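Local atomic coordinates of BIS(5'-nucleosyl)-tetraphosphatase (Diadenosine tetraphosphatase), putative (Plasmodium falciparum, PDB entry 5CFJ), a protein that probably hydrolyses diadenosine tetraphosphate asymmetrically, to ATP and AMP, as other Nudix Ap4A hydrolases do. Residues Y81-K86 and L140-E145; H125-Y130 and S135-L140; I11-L16 and Y119-S124. All coordinates share one frame; numbering follows the deposited sequence.

Contact 1: residues Y81-K86 and L140-E145; sequences YQKTLK and LKEAEE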
loop_
_atom_site.group_PDB
_atom_site.type_symbol
_atom_site.label_atom_id
_atom_site.label_comp_id
_atom_site.label_asym_id
_atom_site.label_seq_id
_atom_site.Cartn_x
_atom_site.Cartn_y
_atom_site.Cartn_z
ATOM N N TYR A 81 -3.879 -9.702 -8.023
ATOM C CA TYR A 81 -3.024 -8.695 -8.628
ATOM C C TYR A 81 -1.833 -8.449 -7.723
ATOM O O TYR A 81 -1.992 -8.226 -6.527
ATOM C CB TYR A 81 -3.784 -7.382 -8.870
ATOM C CG TYR A 81 -2.915 -6.293 -9.451
ATOM C CD1 TYR A 81 -2.142 -5.481 -8.630
ATOM C CD2 TYR A 81 -2.847 -6.087 -10.815
ATOM C CE1 TYR A 81 -1.317 -4.494 -9.151
ATOM C CE2 TYR A 81 -2.026 -5.102 -11.349
ATOM C CZ TYR A 81 -1.269 -4.307 -10.508
ATOM O OH TYR A 81 -0.456 -3.329 -11.022
ATOM N N GLN A 82 -0.640 -8.477 -8.297
ATOM C CA GLN A 82 0.563 -8.081 -7.575
ATOM C C GLN A 82 1.514 -7.394 -8.528
ATOM O O GLN A 82 1.480 -7.629 -9.742
ATOM C CB GLN A 82 1.249 -9.280 -6.933
ATOM C CG GLN A 82 1.791 -10.266 -7.948
ATOM C CD GLN A 82 2.609 -11.372 -7.315
ATOM O OE1 GLN A 82 3.828 -11.437 -7.489
ATOM N NE2 GLN A 82 1.942 -12.262 -6.589
ATOM N N LYS A 83 2.366 -6.539 -7.984
ATOM C CA LYS A 83 3.398 -5.927 -8.805
ATOM C C LYS A 83 4.629 -5.672 -7.971
ATOM O O LYS A 83 4.541 -5.225 -6.825
ATOM C CB LYS A 83 2.919 -4.619 -9.445
ATOM C CG LYS A 83 3.907 -4.077 -10.499
ATOM C CD LYS A 83 3.431 -2.826 -11.216
ATOM C CE LYS A 83 4.435 -2.439 -12.295
ATOM N NZ LYS A 83 4.044 -1.218 -13.056
ATOM N N THR A 84 5.781 -5.930 -8.573
ATOM C CA THR A 84 7.059 -5.653 -7.949
ATOM C C THR A 84 7.647 -4.390 -8.569
ATOM O O THR A 84 7.756 -4.266 -9.787
ATOM C CB THR A 84 8.006 -6.840 -8.108
ATOM O OG1 THR A 84 7.428 -7.982 -7.462
ATOM C CG2 THR A 84 9.331 -6.554 -7.470
ATOM N N LEU A 85 7.996 -3.444 -7.712
ATOM C CA LEU A 85 8.632 -2.197 -8.105
ATOM C C LEU A 85 10.086 -2.240 -7.714
ATOM O O LEU A 85 10.402 -2.501 -6.571
ATOM C CB LEU A 85 7.962 -1.006 -7.418
ATOM C CG LEU A 85 6.449 -0.882 -7.535
ATOM C CD1 LEU A 85 5.967 0.382 -6.843
ATOM C CD2 LEU A 85 6.013 -0.907 -8.989
ATOM N N LYS A 86 10.972 -1.969 -8.657
ATOM C CA LYS A 86 12.384 -1.853 -8.343
ATOM C C LYS A 86 12.813 -0.412 -8.534
ATOM O O LYS A 86 12.545 0.196 -9.570
ATOM C CB LYS A 86 13.232 -2.783 -9.204
ATOM C CG LYS A 86 14.703 -2.636 -8.863
ATOM C CD LYS A 86 15.545 -3.742 -9.420
ATOM C CE LYS A 86 16.949 -3.657 -8.848
ATOM N NZ LYS A 86 17.810 -4.742 -9.367
ATOM N N LEU A 140 -0.928 2.510 -8.911
ATOM C CA LEU A 140 -2.340 2.791 -8.618
ATOM C C LEU A 140 -3.197 2.757 -9.881
ATOM O O LEU A 140 -4.320 2.188 -9.891
ATOM C CB LEU A 140 -2.511 4.137 -7.923
ATOM C CG LEU A 140 -1.718 4.296 -6.628
ATOM C CD1 LEU A 140 -2.147 5.574 -5.912
ATOM C CD2 LEU A 140 -1.880 3.083 -5.732
ATOM N N LYS A 141 -2.695 3.351 -10.962
ATOM C CA LYS A 141 -3.479 3.331 -12.201
ATOM C C LYS A 141 -3.691 1.912 -12.738
ATOM O O LYS A 141 -4.793 1.540 -13.174
ATOM C CB LYS A 141 -2.815 4.194 -13.270
ATOM C CG LYS A 141 -2.920 5.678 -13.007
ATOM C CD LYS A 141 -2.404 6.470 -14.192
ATOM C CE LYS A 141 -3.144 6.095 -15.464
ATOM N NZ LYS A 141 -4.580 6.488 -15.410
ATOM N N GLU A 142 -2.641 1.106 -12.702
ATOM C CA GLU A 142 -2.730 -0.261 -13.195
ATOM C C GLU A 142 -3.637 -1.133 -12.310
ATOM O O GLU A 142 -4.403 -1.969 -12.820
ATOM C CB GLU A 142 -1.320 -0.841 -13.337
ATOM C CG GLU A 142 -0.510 -0.040 -14.371
ATOM C CD GLU A 142 0.943 -0.472 -14.532
ATOM O OE1 GLU A 142 1.361 -1.463 -13.904
ATOM O OE2 GLU A 142 1.676 0.195 -15.299
ATOM N N ALA A 143 -3.604 -0.901 -11.000
ATOM C CA ALA A 143 -4.505 -1.605 -10.100
ATOM C C ALA A 143 -5.950 -1.239 -10.414
ATOM O O ALA A 143 -6.828 -2.103 -10.416
ATOM C CB ALA A 143 -4.171 -1.295 -8.645
ATOM N N GLU A 144 -6.202 0.036 -10.690
ATOM C CA GLU A 144 -7.569 0.421 -11.043
ATOM C C GLU A 144 -8.014 -0.227 -12.351
ATOM O O GLU A 144 -9.177 -0.629 -12.490
ATOM C CB GLU A 144 -7.696 1.938 -11.117
ATOM C CG GLU A 144 -7.661 2.575 -9.745
ATOM C CD GLU A 144 -8.209 3.978 -9.738
ATOM O OE1 GLU A 144 -7.864 4.759 -10.643
ATOM O OE2 GLU A 144 -9.001 4.295 -8.828
ATOM N N GLU A 145 -7.085 -0.351 -13.294
ATOM C CA GLU A 145 -7.361 -1.086 -14.528
ATOM C C GLU A 145 -7.756 -2.539 -14.236
ATOM O O GLU A 145 -8.726 -3.055 -14.802
ATOM C CB GLU A 145 -6.141 -1.031 -15.444
ATOM C CG GLU A 145 -6.384 -1.441 -16.873
ATOM C CD GLU A 145 -5.398 -0.783 -17.816
ATOM O OE1 GLU A 145 -4.644 0.101 -17.356
ATOM O OE2 GLU A 145 -5.379 -1.140 -19.013
HETATM O O HOH W 1 0.504 -3.660 -13.439
#
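Helix-on-sheet packing in the Nudix fold brings Y81 and K83 of strand 76-89 against E142 and A143 of helix 134-147, two segments that run nearly antiparallel at 159° with their axes 9.7 Å apart. Since side chains on a strand alternate, Y81 and K83 both face the helix, while their backbones pair with L100 and Y98 of strand 92-103.

The polar half is a salt bridge. From a CB directed toward the helix, K83 extends fully, its CG placed opposite the backbone N, and its NZ meets E142 OE1 at 2.8 Å. The ammonium arrives on the syn side of this oxygen but 32° out of the carboxylate plane. NZ stays 3.6 Å from E142 OE2, so the grip is on one oxygen rather than forked.

Y81 supplies the apolar half. Its ring lies against the helix so that A143 CA sits 4.2 Å above one face, offset toward the rim, and CE1 lies 4.3 Å from A143 CB. Its hydroxyl OH rests 3.5 Å from E142 CB and forms a 2.6 Å hydrogen bond with a water. That water also approaches E142 OE1, though at a distance too short to be taken literally. L139, on the same helix, fills in against both Y81 and K83.

The example illustrates how a partly exposed helix-sheet border divides its labour: methyl and ring pack inward, and opposite charges meet at the margin. A lysine so close to OE1 would be expected to keep E142 ionised and to draw charge toward that oxygen.

Contact 2: residues H125-Y130 and S135-L140; sequences HESDTY and SLADLL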
loop_
_atom_site.group_PDB
_atom_site.type_symbol
_atom_site.label_atom_id
_atom_site.label_comp_id
_atom_site.label_asym_id
_atom_site.label_seq_id
_atom_site.Cartn_x
_atom_site.Cartn_y
_atom_site.Cartn_z
ATOM N N HIS A 125 -5.711 9.663 -8.986
ATOM C CA HIS A 125 -5.517 11.023 -9.495
ATOM C C HIS A 125 -4.816 11.952 -8.514
ATOM O O HIS A 125 -4.405 13.049 -8.887
ATOM C CB HIS A 125 -6.858 11.644 -9.898
ATOM C CG HIS A 125 -7.445 11.059 -11.145
ATOM N ND1 HIS A 125 -8.121 11.819 -12.074
ATOM C CD2 HIS A 125 -7.463 9.788 -11.614
ATOM C CE1 HIS A 125 -8.525 11.042 -13.065
ATOM N NE2 HIS A 125 -8.139 9.805 -12.809
ATOM N N GLU A 126 -4.686 11.523 -7.266
ATOM C CA GLU A 126 -4.048 12.330 -6.239
ATOM C C GLU A 126 -2.557 12.048 -6.123
ATOM O O GLU A 126 -1.885 12.611 -5.257
ATOM C CB GLU A 126 -4.721 12.081 -4.890
ATOM C CG GLU A 126 -6.222 12.236 -4.924
ATOM C CD GLU A 126 -6.823 12.306 -3.539
ATOM O OE1 GLU A 126 -6.639 13.336 -2.856
ATOM O OE2 GLU A 126 -7.476 11.328 -3.130
ATOM N N SER A 127 -2.043 11.180 -6.989
ATOM C CA SER A 127 -0.661 10.731 -6.860
ATOM C C SER A 127 0.336 11.897 -6.855
ATOM O O SER A 127 1.233 11.953 -6.012
ATOM C CB SER A 127 -0.314 9.741 -7.974
ATOM O OG SER A 127 -1.056 8.539 -7.833
ATOM N N ASP A 128 0.171 12.844 -7.774
ATOM C CA ASP A 128 1.085 13.986 -7.837
ATOM C C ASP A 128 0.991 14.876 -6.591
ATOM O O ASP A 128 2.001 15.356 -6.076
ATOM C CB ASP A 128 0.820 14.808 -9.091
ATOM C CG ASP A 128 1.165 14.051 -10.351
ATOM O OD1 ASP A 128 2.199 13.349 -10.347
ATOM O OD2 ASP A 128 0.400 14.143 -11.331
ATOM N N THR A 129 -0.226 15.061 -6.097
ATOM C CA THR A 129 -0.463 15.859 -4.901
ATOM C C THR A 129 0.284 15.270 -3.709
ATOM O O THR A 129 0.810 15.998 -2.869
ATOM C CB THR A 129 -1.975 15.940 -4.603
ATOM O OG1 THR A 129 -2.635 16.562 -5.711
ATOM C CG2 THR A 129 -2.254 16.734 -3.335
ATOM N N TYR A 130 0.344 13.942 -3.651
ATOM C CA TYR A 130 1.003 13.263 -2.541
ATOM C C TYR A 130 2.459 12.937 -2.856
ATOM O O TYR A 130 3.120 12.223 -2.104
ATOM C CB TYR A 130 0.211 12.010 -2.151
ATOM C CG TYR A 130 -0.981 12.400 -1.312
ATOM C CD1 TYR A 130 -2.135 12.897 -1.900
ATOM C CD2 TYR A 130 -0.924 12.350 0.071
ATOM C CE1 TYR A 130 -3.213 13.301 -1.135
ATOM C CE2 TYR A 130 -1.988 12.742 0.845
ATOM C CZ TYR A 130 -3.132 13.221 0.240
ATOM O OH TYR A 130 -4.196 13.611 1.017
ATOM N N SER A 135 6.697 5.050 -10.143
ATOM C CA SER A 135 6.427 3.625 -9.923
ATOM C C SER A 135 5.125 3.388 -9.150
ATOM O O SER A 135 4.299 2.535 -9.525
ATOM C CB SER A 135 7.601 2.972 -9.184
ATOM O OG SER A 135 7.903 3.660 -7.980
ATOM N N LEU A 136 4.938 4.160 -8.082
ATOM C CA LEU A 136 3.753 4.036 -7.238
ATOM C C LEU A 136 2.510 4.609 -7.901
ATOM O O LEU A 136 1.426 4.018 -7.822
ATOM C CB LEU A 136 3.967 4.726 -5.890
ATOM C CG LEU A 136 4.575 3.894 -4.772
ATOM C CD1 LEU A 136 4.680 4.720 -3.511
ATOM C CD2 LEU A 136 3.740 2.641 -4.533
ATOM N N ALA A 137 2.667 5.763 -8.544
ATOM C CA ALA A 137 1.543 6.372 -9.247
ATOM C C ALA A 137 0.984 5.394 -10.290
ATOM O O ALA A 137 -0.245 5.150 -10.417
ATOM C CB ALA A 137 1.981 7.675 -9.899
ATOM N N ASP A 138 1.917 4.803 -11.022
ATOM C CA ASP A 138 1.560 3.887 -12.078
ATOM C C ASP A 138 0.957 2.616 -11.496
ATOM O O ASP A 138 0.012 2.075 -12.065
ATOM C CB ASP A 138 2.768 3.562 -12.950
ATOM C CG ASP A 138 3.233 4.758 -13.750
ATOM O OD1 ASP A 138 2.479 5.751 -13.823
ATOM O OD2 ASP A 138 4.345 4.711 -14.305
ATOM N N LEU A 139 1.476 2.154 -10.353
ATOM C CA LEU A 139 0.863 1.033 -9.652
ATOM C C LEU A 139 -0.610 1.310 -9.397
ATOM O O LEU A 139 -1.457 0.435 -9.619
ATOM C CB LEU A 139 1.588 0.772 -8.337
ATOM C CG LEU A 139 0.975 -0.278 -7.409
ATOM C CD1 LEU A 139 1.065 -1.679 -8.011
ATOM C CD2 LEU A 139 1.652 -0.233 -6.047
ATOM N N LEU A 140 -0.928 2.510 -8.911
ATOM C CA LEU A 140 -2.340 2.791 -8.618
ATOM C C LEU A 140 -3.197 2.757 -9.881
ATOM O O LEU A 140 -4.320 2.188 -9.891
ATOM C CB LEU A 140 -2.511 4.137 -7.923
ATOM C CG LEU A 140 -1.718 4.296 -6.628
ATOM C CD1 LEU A 140 -2.147 5.574 -5.912
ATOM C CD2 LEU A 140 -1.880 3.083 -5.732
#
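S127 OG is hydrogen-bonded to S124 O, the carbonyl three residues earlier, and from that fixed position the S127 side chain leans on A137 and L140 of helix 134-147. The polar end is thus satisfied within its own turn, and what it offers the helix is only van der Waals contact. OG lies 3.7 Å from A137 CA and equally 3.7 Å from L140 CD1, so it touches two residues about one helical turn apart. The first torsion explains the double duty: with OG opposite the carbonyl carbon and beside the backbone N (chi1 -66°), the hydroxyl can turn back to S124 while the CB is left to face the helix. This CB meets A137 CB at 3.6 Å, methylene against methyl, the shortest approach of the contact. S127 was modelled in two conformers, and the account of OG holds for this one.

Small side chains make the closeness possible. S127 and A137 have their CA atoms 5.4 Å apart, the nearest backbone approach of the two segments. L140 adds the tip of one branch, CD1, from the next turn.

Hydrogen bonds keep each side in shape. On the loop side Y130 N binds E126 O at 3.1 Å, and the E126 carboxylate accepts G123 N through OE2; on the other, L140 N binds L136 O at 3.0 Å in regular helical fashion.

The turn 125-130 thus bridges strand 116-122 and helix 134-147. L132, in the short link between the segments, touches both S127 and L140, while the Y130 ring packs on K120 and I122 of strand 116-122 and meets W44 of strand 44-50 edge-to-face.

Contact 3: residues I11-L16 and Y119-S124; sequences ILLCRL and YKWIGS. With SO4 (sulfate ion), chain D.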
loop_
_atom_site.group_PDB
_atom_site.type_symbol
_atom_site.label_atom_id
_atom_site.label_comp_id
_atom_site.label_asym_id
_atom_site.label_seq_id
_atom_site.Cartn_x
_atom_site.Cartn_y
_atom_site.Cartn_z
ATOM N N ILE A 11 0.674 -4.713 1.378
ATOM C CA ILE A 11 -0.665 -4.849 0.835
ATOM C C ILE A 11 -1.049 -3.510 0.225
ATOM O O ILE A 11 -1.034 -2.481 0.902
ATOM C CB ILE A 11 -1.710 -5.262 1.899
ATOM C CG1 ILE A 11 -1.372 -6.629 2.518
ATOM C CG2 ILE A 11 -3.123 -5.249 1.299
ATOM C CD1 ILE A 11 -1.502 -7.805 1.542
ATOM N N LEU A 12 -1.362 -3.516 -1.065
ATOM C CA LEU A 12 -1.999 -2.366 -1.684
ATOM C C LEU A 12 -3.483 -2.490 -1.371
ATOM O O LEU A 12 -4.236 -3.183 -2.061
ATOM C CB LEU A 12 -1.730 -2.312 -3.186
ATOM C CG LEU A 12 -2.361 -1.134 -3.921
ATOM C CD1 LEU A 12 -1.815 0.182 -3.374
ATOM C CD2 LEU A 12 -2.110 -1.260 -5.418
ATOM N N LEU A 13 -3.866 -1.873 -0.264
ATOM C CA LEU A 13 -5.218 -1.965 0.257
ATOM C C LEU A 13 -6.090 -0.909 -0.400
ATOM O O LEU A 13 -5.770 0.280 -0.364
ATOM C CB LEU A 13 -5.221 -1.806 1.780
ATOM C CG LEU A 13 -6.547 -2.097 2.474
ATOM C CD1 LEU A 13 -6.928 -3.575 2.319
ATOM C CD2 LEU A 13 -6.461 -1.717 3.949
ATOM N N CYS A 14 -7.181 -1.346 -1.017
ATOM C CA CYS A 14 -8.099 -0.438 -1.688
ATOM C C CYS A 14 -9.501 -0.563 -1.113
ATOM O O CYS A 14 -9.799 -1.500 -0.376
ATOM C CB CYS A 14 -8.121 -0.686 -3.203
ATOM S SG CYS A 14 -8.951 -2.179 -3.748
ATOM N N ARG A 15 -10.346 0.407 -1.435
ATOM C CA ARG A 15 -11.758 0.364 -1.095
ATOM C C ARG A 15 -12.533 1.060 -2.200
ATOM O O ARG A 15 -12.006 1.947 -2.881
ATOM C CB ARG A 15 -12.024 1.027 0.259
ATOM C CG ARG A 15 -11.837 2.537 0.265
ATOM C CD ARG A 15 -12.029 3.116 1.653
ATOM N NE ARG A 15 -12.059 4.577 1.606
ATOM C CZ ARG A 15 -12.212 5.359 2.668
ATOM N NH1 ARG A 15 -12.373 4.824 3.868
ATOM N NH2 ARG A 15 -12.221 6.677 2.523
ATOM N N LEU A 16 -13.776 0.639 -2.388
ATOM C CA LEU A 16 -14.656 1.268 -3.359
ATOM C C LEU A 16 -15.068 2.649 -2.851
ATOM O O LEU A 16 -15.562 2.773 -1.738
ATOM C CB LEU A 16 -15.876 0.389 -3.600
ATOM C CG LEU A 16 -16.846 0.847 -4.685
ATOM C CD1 LEU A 16 -16.189 0.795 -6.054
ATOM C CD2 LEU A 16 -18.085 -0.018 -4.646
ATOM N N TYR A 119 -2.599 9.069 7.829
ATOM C CA TYR A 119 -3.002 8.192 6.735
ATOM C C TYR A 119 -4.060 8.898 5.926
ATOM O O TYR A 119 -4.765 9.768 6.436
ATOM C CB TYR A 119 -3.544 6.855 7.244
ATOM C CG TYR A 119 -4.858 6.965 7.988
ATOM C CD1 TYR A 119 -6.079 6.885 7.317
ATOM C CD2 TYR A 119 -4.878 7.155 9.362
ATOM C CE1 TYR A 119 -7.282 6.995 8.011
ATOM C CE2 TYR A 119 -6.066 7.265 10.059
ATOM C CZ TYR A 119 -7.262 7.191 9.383
ATOM O OH TYR A 119 -8.438 7.296 10.092
ATOM N N LYS A 120 -4.177 8.506 4.670
ATOM C CA LYS A 120 -5.180 9.052 3.769
ATOM C C LYS A 120 -5.587 7.981 2.783
ATOM O O LYS A 120 -4.730 7.269 2.266
ATOM C CB LYS A 120 -4.643 10.263 2.997
ATOM C CG LYS A 120 -4.480 11.530 3.808
ATOM C CD LYS A 120 -5.804 11.998 4.382
ATOM C CE LYS A 120 -5.589 13.197 5.279
ATOM N NZ LYS A 120 -4.424 12.962 6.170
ATOM N N TRP A 121 -6.880 7.888 2.512
ATOM C CA TRP A 121 -7.379 7.055 1.438
ATOM C C TRP A 121 -7.357 7.927 0.194
ATOM O O TRP A 121 -8.139 8.873 0.095
ATOM C CB TRP A 121 -8.780 6.572 1.742
ATOM C CG TRP A 121 -8.849 5.507 2.783
ATOM C CD1 TRP A 121 -9.090 5.665 4.123
ATOM C CD2 TRP A 121 -8.717 4.102 2.561
ATOM N NE1 TRP A 121 -9.101 4.441 4.747
ATOM C CE2 TRP A 121 -8.883 3.464 3.813
ATOM C CE3 TRP A 121 -8.484 3.320 1.422
ATOM C CZ2 TRP A 121 -8.823 2.077 3.956
ATOM C CZ3 TRP A 121 -8.422 1.945 1.568
ATOM C CH2 TRP A 121 -8.596 1.336 2.828
ATOM N N ILE A 122 -6.452 7.650 -0.738
ATOM C CA ILE A 122 -6.278 8.514 -1.907
ATOM C C ILE A 122 -6.659 7.826 -3.216
ATOM O O ILE A 122 -6.501 6.615 -3.390
ATOM C CB ILE A 122 -4.822 9.042 -2.009
ATOM C CG1 ILE A 122 -3.827 7.908 -2.275
ATOM C CG2 ILE A 122 -4.457 9.839 -0.751
ATOM C CD1 ILE A 122 -2.438 8.400 -2.639
ATOM N N GLY A 123 -7.185 8.614 -4.139
ATOM C CA GLY A 123 -7.434 8.118 -5.473
ATOM C C GLY A 123 -6.166 8.192 -6.299
ATOM O O GLY A 123 -5.228 8.940 -5.975
ATOM N N SER A 124 -6.134 7.424 -7.379
ATOM C CA SER A 124 -4.991 7.435 -8.277
ATOM C C SER A 124 -4.679 8.850 -8.784
ATOM O O SER A 124 -3.516 9.202 -8.969
ATOM C CB SER A 124 -5.240 6.492 -9.452
ATOM O OG SER A 124 -6.394 6.876 -10.178
HETATM S S SO4 D . -11.746 8.160 5.915
HETATM O O1 SO4 D . -10.404 8.121 6.484
HETATM O O2 SO4 D . -12.365 6.841 6.039
HETATM O O3 SO4 D . -11.655 8.549 4.512
HETATM O O4 SO4 D . -12.545 9.143 6.642
#
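Stacking dominates the meeting of R15 and W121, on strands 6-16 and 116-122, which both pair with strand 30-37. The guanidinium of R15 lies flat on the indole, planes 3° apart, with CZ 3.5 Å from the centroid of the five-membered ring: a cation-pi contact. R15 leaves its backbone with CG between N and the carbonyl carbon (chi1 70°) and then runs extended over the ring, so that CD makes a CH-pi contact 3.5 Å from the centroid of the six-membered ring.

Hydrogen bonds and a salt bridge use the guanidinium edge. R15 NH1 donates to sulfate O2 at 3.0 Å (166°, nearly straight), and NH2 to sulfate O3 at 2.8 Å. NE forms a salt bridge to E31, and NH1 also donates to N106 O. Sulfate O1 lies 3.7 Å from both W121 CD1 and Y119 CE1, at the rims of their rings.

Apolar contact is smaller: L13 CD2 touches W121 CH2 at 3.9 Å.

With one face on the indole and its edge held by E31, N106 and the sulfate, the guanidinium probably has little freedom to rotate. The sulfate probably came from the crystallisation liquor, but it indicates that this spot can accept anions.

From the N terminus, 11-16 enters first, and contact 3 closes its long loop when the chain returns at 119-124. Before that closure 81-86 has already passed, its partner 140-145 still to come, so contacts 1 and 3 cross. Contact 2 follows contact 3 in series, folding 125-130 onto 135-140, and is nested inside the loop of contact 1. Helix 134-147 serves contacts 1 and 2, with L140 common to them. Contacts 1 and 3 also touch: E144 OE1 probably hydrogen-bonds S124 OG (2.6 Å), and L12 packs on L140 and A143. Contact 1 ties the helix to strand 76-89, contact 2 to the turn before it, and contact 3 joins strands 6-16 and 116-122.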